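Local coordinates for protein AT5g51070/K3K7_27 (Arabidopsis thaliana, PDB 5GKM) that probably acts as an ATP-dependent Clp chaperone, ClpD, that hydrolyses ATP, represented here by its all-helical N-terminal domain, at residues A[36-44]-A[57-66]. Numbering follows the deposited sequence.
Sequences QHLLLGLIA and ITIDKAREAV
Leu40 drives its CD2 methyl into helix 59-66 as a knob into a hole made by Ile59, Ala62, Arg63 and Val66. Its closest partner is Ala62 CB, 3.6 Å from Leu40 CD2, and because alanine is so short the methyl comes down close to the backbone there. From the next turn Val66 answers tip to tip, its CG2 lying 4.0 Å from Leu40 CD2. Ile43 works one turn further along and uses two branches. Its CG2, anti to the backbone N, rests on the first turn of the partner helix, 3.6 Å from Ile59 N. Its CD1 touches both Ala62 CB and Ile57 CG2, the Ile57 side chain crossing it at about a right angle. In return Ile59, with CG1 anti to its own N (chi1 -171°), extends CD1 over the backbone of helix 36-44, 3.5 Å from Leu40 O and near Ala44 CB. At the far end Gln36 offers only aliphatic carbon: its CG lies 4.0 Å from Val66 CG1, while its NE2 hydrogen-bonds to Gln79 OE1.

No hydrogen bond joins the two segments; the charged pairing centres on Arg63, at the edge of the contact. Arg63 lays its guanidinium over Ile59, with CG1 of that residue 3.4 Å above the centre of one face. The same group makes a salt bridge to Asp60, weak as a hydrogen bond, and a second one from NE to Glu24.

The two helices run antiparallel, at 170° with axes 9.6 Å apart, a pair joined by a long, mostly non-helical connection within the Clp N-terminal (Clp R) domain. Helix 12-27 flanks it through Glu24 beside Leu40 and Phe20 on Ala44, whereas helix 134-142 packs against Val66 and Ile57 through Val138 and Leu139, and helix 120-130 covers Leu38, Leu39 and Leu42.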
loop_
_atom_site.group_PDB
_atom_site.type_symbol
_atom_site.label_atom_id
_atom_site.label_comp_id
_atom_site.label_asym_id
_atom_site.label_seq_id
_atom_site.Cartn_x
_atom_site.Cartn_y
_atom_site.Cartn_z
ATOM N N GLN A 36 2.475 5.669 -1.907
ATOM C CA GLN A 36 3.609 5.397 -1.035
ATOM C C GLN A 36 3.171 5.161 0.433
ATOM O O GLN A 36 3.795 4.482 1.153
ATOM C CB GLN A 36 4.706 6.469 -1.136
ATOM C CG GLN A 36 4.349 7.818 -0.539
ATOM C CD GLN A 36 3.636 8.738 -1.498
ATOM O OE1 GLN A 36 3.070 8.326 -2.467
ATOM N NE2 GLN A 36 3.704 10.007 -1.200
ATOM N N HIS A 37 2.105 5.821 0.829
ATOM C CA HIS A 37 1.541 5.598 2.127
ATOM C C HIS A 37 0.892 4.250 2.281
ATOM O O HIS A 37 0.941 3.645 3.296
ATOM C CB HIS A 37 0.618 6.731 2.542
ATOM C CG HIS A 37 1.194 8.080 2.274
ATOM N ND1 HIS A 37 0.585 9.003 1.511
ATOM C CD2 HIS A 37 2.386 8.639 2.686
ATOM C CE1 HIS A 37 1.354 10.082 1.441
ATOM N NE2 HIS A 37 2.452 9.863 2.172
ATOM N N LEU A 38 0.230 3.838 1.220
ATOM C CA LEU A 38 -0.327 2.503 1.186
ATOM C C LEU A 38 0.800 1.451 1.310
ATOM O O LEU A 38 0.649 0.480 1.953
ATOM C CB LEU A 38 -1.107 2.303 -0.108
ATOM C CG LEU A 38 -1.741 0.930 -0.231
ATOM C CD1 LEU A 38 -2.692 0.603 0.922
ATOM C CD2 LEU A 38 -2.439 0.805 -1.565
ATOM N N LEU A 39 1.907 1.742 0.679
ATOM C CA LEU A 39 3.030 0.840 0.785
ATOM C C LEU A 39 3.467 0.737 2.233
ATOM O O LEU A 39 3.703 -0.312 2.701
ATOM C CB LEU A 39 4.191 1.305 -0.100
ATOM C CG LEU A 39 5.478 0.512 0.027
ATOM C CD1 LEU A 39 5.306 -0.944 -0.371
ATOM C CD2 LEU A 39 6.539 1.171 -0.825
ATOM N N LEU A 40 3.504 1.867 2.910
ATOM C CA LEU A 40 3.845 1.849 4.312
ATOM C C LEU A 40 2.858 1.030 5.157
ATOM O O LEU A 40 3.246 0.302 5.973
ATOM C CB LEU A 40 3.990 3.253 4.887
ATOM C CG LEU A 40 5.106 4.122 4.331
ATOM C CD1 LEU A 40 5.128 5.501 4.981
ATOM C CD2 LEU A 40 6.460 3.476 4.531
ATOM N N GLY A 41 1.576 1.173 4.879
ATOM C CA GLY A 41 0.601 0.407 5.593
ATOM C C GLY A 41 0.728 -1.093 5.415
ATOM O O GLY A 41 0.551 -1.831 6.304
ATOM N N LEU A 42 1.020 -1.489 4.190
ATOM C CA LEU A 42 1.244 -2.892 3.915
ATOM C C LEU A 42 2.460 -3.440 4.604
ATOM O O LEU A 42 2.433 -4.506 5.088
ATOM C CB LEU A 42 1.384 -3.144 2.409
ATOM C CG LEU A 42 0.114 -2.927 1.572
ATOM C CD1 LEU A 42 0.488 -2.823 0.108
ATOM C CD2 LEU A 42 -0.949 -3.979 1.763
ATOM N N ILE A 43 3.516 -2.667 4.597
ATOM C CA ILE A 43 4.724 -3.039 5.323
ATOM C C ILE A 43 4.484 -3.130 6.826
ATOM O O ILE A 43 4.876 -4.064 7.437
ATOM C CB ILE A 43 5.914 -2.094 5.012
ATOM C CG1 ILE A 43 6.305 -2.224 3.535
ATOM C CG2 ILE A 43 7.113 -2.393 5.891
ATOM C CD1 ILE A 43 7.186 -1.139 3.034
ATOM N N ALA A 44 3.767 -2.162 7.347
ATOM C CA ALA A 44 3.482 -2.185 8.757
ATOM C C ALA A 44 2.636 -3.396 9.181
ATOM O O ALA A 44 2.732 -3.877 10.267
ATOM C CB ALA A 44 2.821 -0.894 9.189
ATOM N N ILE A 57 12.593 -5.954 4.014
ATOM C CA ILE A 57 12.178 -4.597 4.220
ATOM C C ILE A 57 11.435 -4.475 5.523
ATOM O O ILE A 57 10.619 -5.246 5.798
ATOM C CB ILE A 57 11.287 -4.110 3.075
ATOM C CG1 ILE A 57 12.117 -3.905 1.829
ATOM C CG2 ILE A 57 10.622 -2.779 3.392
ATOM C CD1 ILE A 57 11.303 -3.701 0.587
ATOM N N THR A 58 11.729 -3.430 6.265
ATOM C CA THR A 58 11.082 -3.160 7.526
ATOM C C THR A 58 10.515 -1.772 7.521
ATOM O O THR A 58 10.954 -0.972 6.792
ATOM C CB THR A 58 12.047 -3.225 8.753
ATOM O OG1 THR A 58 13.137 -2.345 8.573
ATOM C CG2 THR A 58 12.525 -4.589 8.953
ATOM N N ILE A 59 9.548 -1.536 8.392
ATOM C CA ILE A 59 8.821 -0.293 8.413
ATOM C C ILE A 59 9.683 0.947 8.696
ATOM O O ILE A 59 9.499 1.944 8.076
ATOM C CB ILE A 59 7.581 -0.400 9.323
ATOM C CG1 ILE A 59 6.700 0.816 9.194
ATOM C CG2 ILE A 59 7.950 -0.658 10.777
ATOM C CD1 ILE A 59 6.053 0.991 7.858
ATOM N N ASP A 60 10.632 0.841 9.600
ATOM C CA ASP A 60 11.439 2.009 9.861
ATOM C C ASP A 60 12.261 2.485 8.711
ATOM O O ASP A 60 12.352 3.637 8.436
ATOM C CB ASP A 60 12.268 1.806 11.128
ATOM C CG ASP A 60 11.403 1.877 12.394
ATOM O OD1 ASP A 60 10.524 2.775 12.531
ATOM O OD2 ASP A 60 11.563 0.968 13.208
ATOM N N LYS A 61 12.853 1.549 8.029
ATOM C CA LYS A 61 13.584 1.889 6.843
ATOM C C LYS A 61 12.691 2.461 5.770
ATOM O O LYS A 61 13.019 3.400 5.165
ATOM C CB LYS A 61 14.323 0.670 6.301
ATOM C CG LYS A 61 15.458 0.192 7.168
ATOM C CD LYS A 61 16.593 1.180 7.183
ATOM C CE LYS A 61 17.841 0.544 7.796
ATOM N NZ LYS A 61 17.700 0.572 9.274
ATOM N N ALA A 62 11.539 1.846 5.596
ATOM C CA ALA A 62 10.603 2.342 4.617
ATOM C C ALA A 62 10.130 3.753 4.936
ATOM O O ALA A 62 10.099 4.550 4.093
ATOM C CB ALA A 62 9.432 1.384 4.442
ATOM N N ARG A 63 9.854 4.031 6.179
ATOM C CA ARG A 63 9.471 5.375 6.572
ATOM C C ARG A 63 10.545 6.452 6.302
ATOM O O ARG A 63 10.238 7.482 5.811
ATOM C CB ARG A 63 9.131 5.405 8.055
ATOM C CG ARG A 63 7.871 4.696 8.434
ATOM C CD ARG A 63 7.716 4.753 9.953
ATOM N NE ARG A 63 6.470 4.182 10.401
ATOM C CZ ARG A 63 6.349 3.454 11.479
ATOM N NH1 ARG A 63 7.410 3.261 12.226
ATOM N NH2 ARG A 63 5.202 2.915 11.801
ATOM N N GLU A 64 11.797 6.130 6.538
ATOM C CA GLU A 64 12.877 7.045 6.206
ATOM C C GLU A 64 12.944 7.373 4.749
ATOM O O GLU A 64 13.180 8.483 4.376
ATOM C CB GLU A 64 14.212 6.452 6.601
ATOM C CG GLU A 64 14.387 6.341 8.074
ATOM C CD GLU A 64 15.580 5.521 8.512
ATOM O OE1 GLU A 64 16.435 5.236 7.680
ATOM O OE2 GLU A 64 15.628 5.197 9.706
ATOM N N ALA A 65 12.740 6.359 3.938
ATOM C CA ALA A 65 12.789 6.552 2.548
ATOM C C ALA A 65 11.701 7.474 2.111
ATOM O O ALA A 65 11.918 8.315 1.310
ATOM C CB ALA A 65 12.665 5.218 1.832
ATOM N N VAL A 66 10.501 7.249 2.623
ATOM C CA VAL A 66 9.386 8.034 2.170
ATOM C C VAL A 66 9.522 9.527 2.524
ATOM O O VAL A 66 9.215 10.394 1.748
ATOM C CB VAL A 66 8.063 7.446 2.691
ATOM C CG1 VAL A 66 6.908 8.404 2.454
ATOM C CG2 VAL A 66 7.758 6.159 1.936
#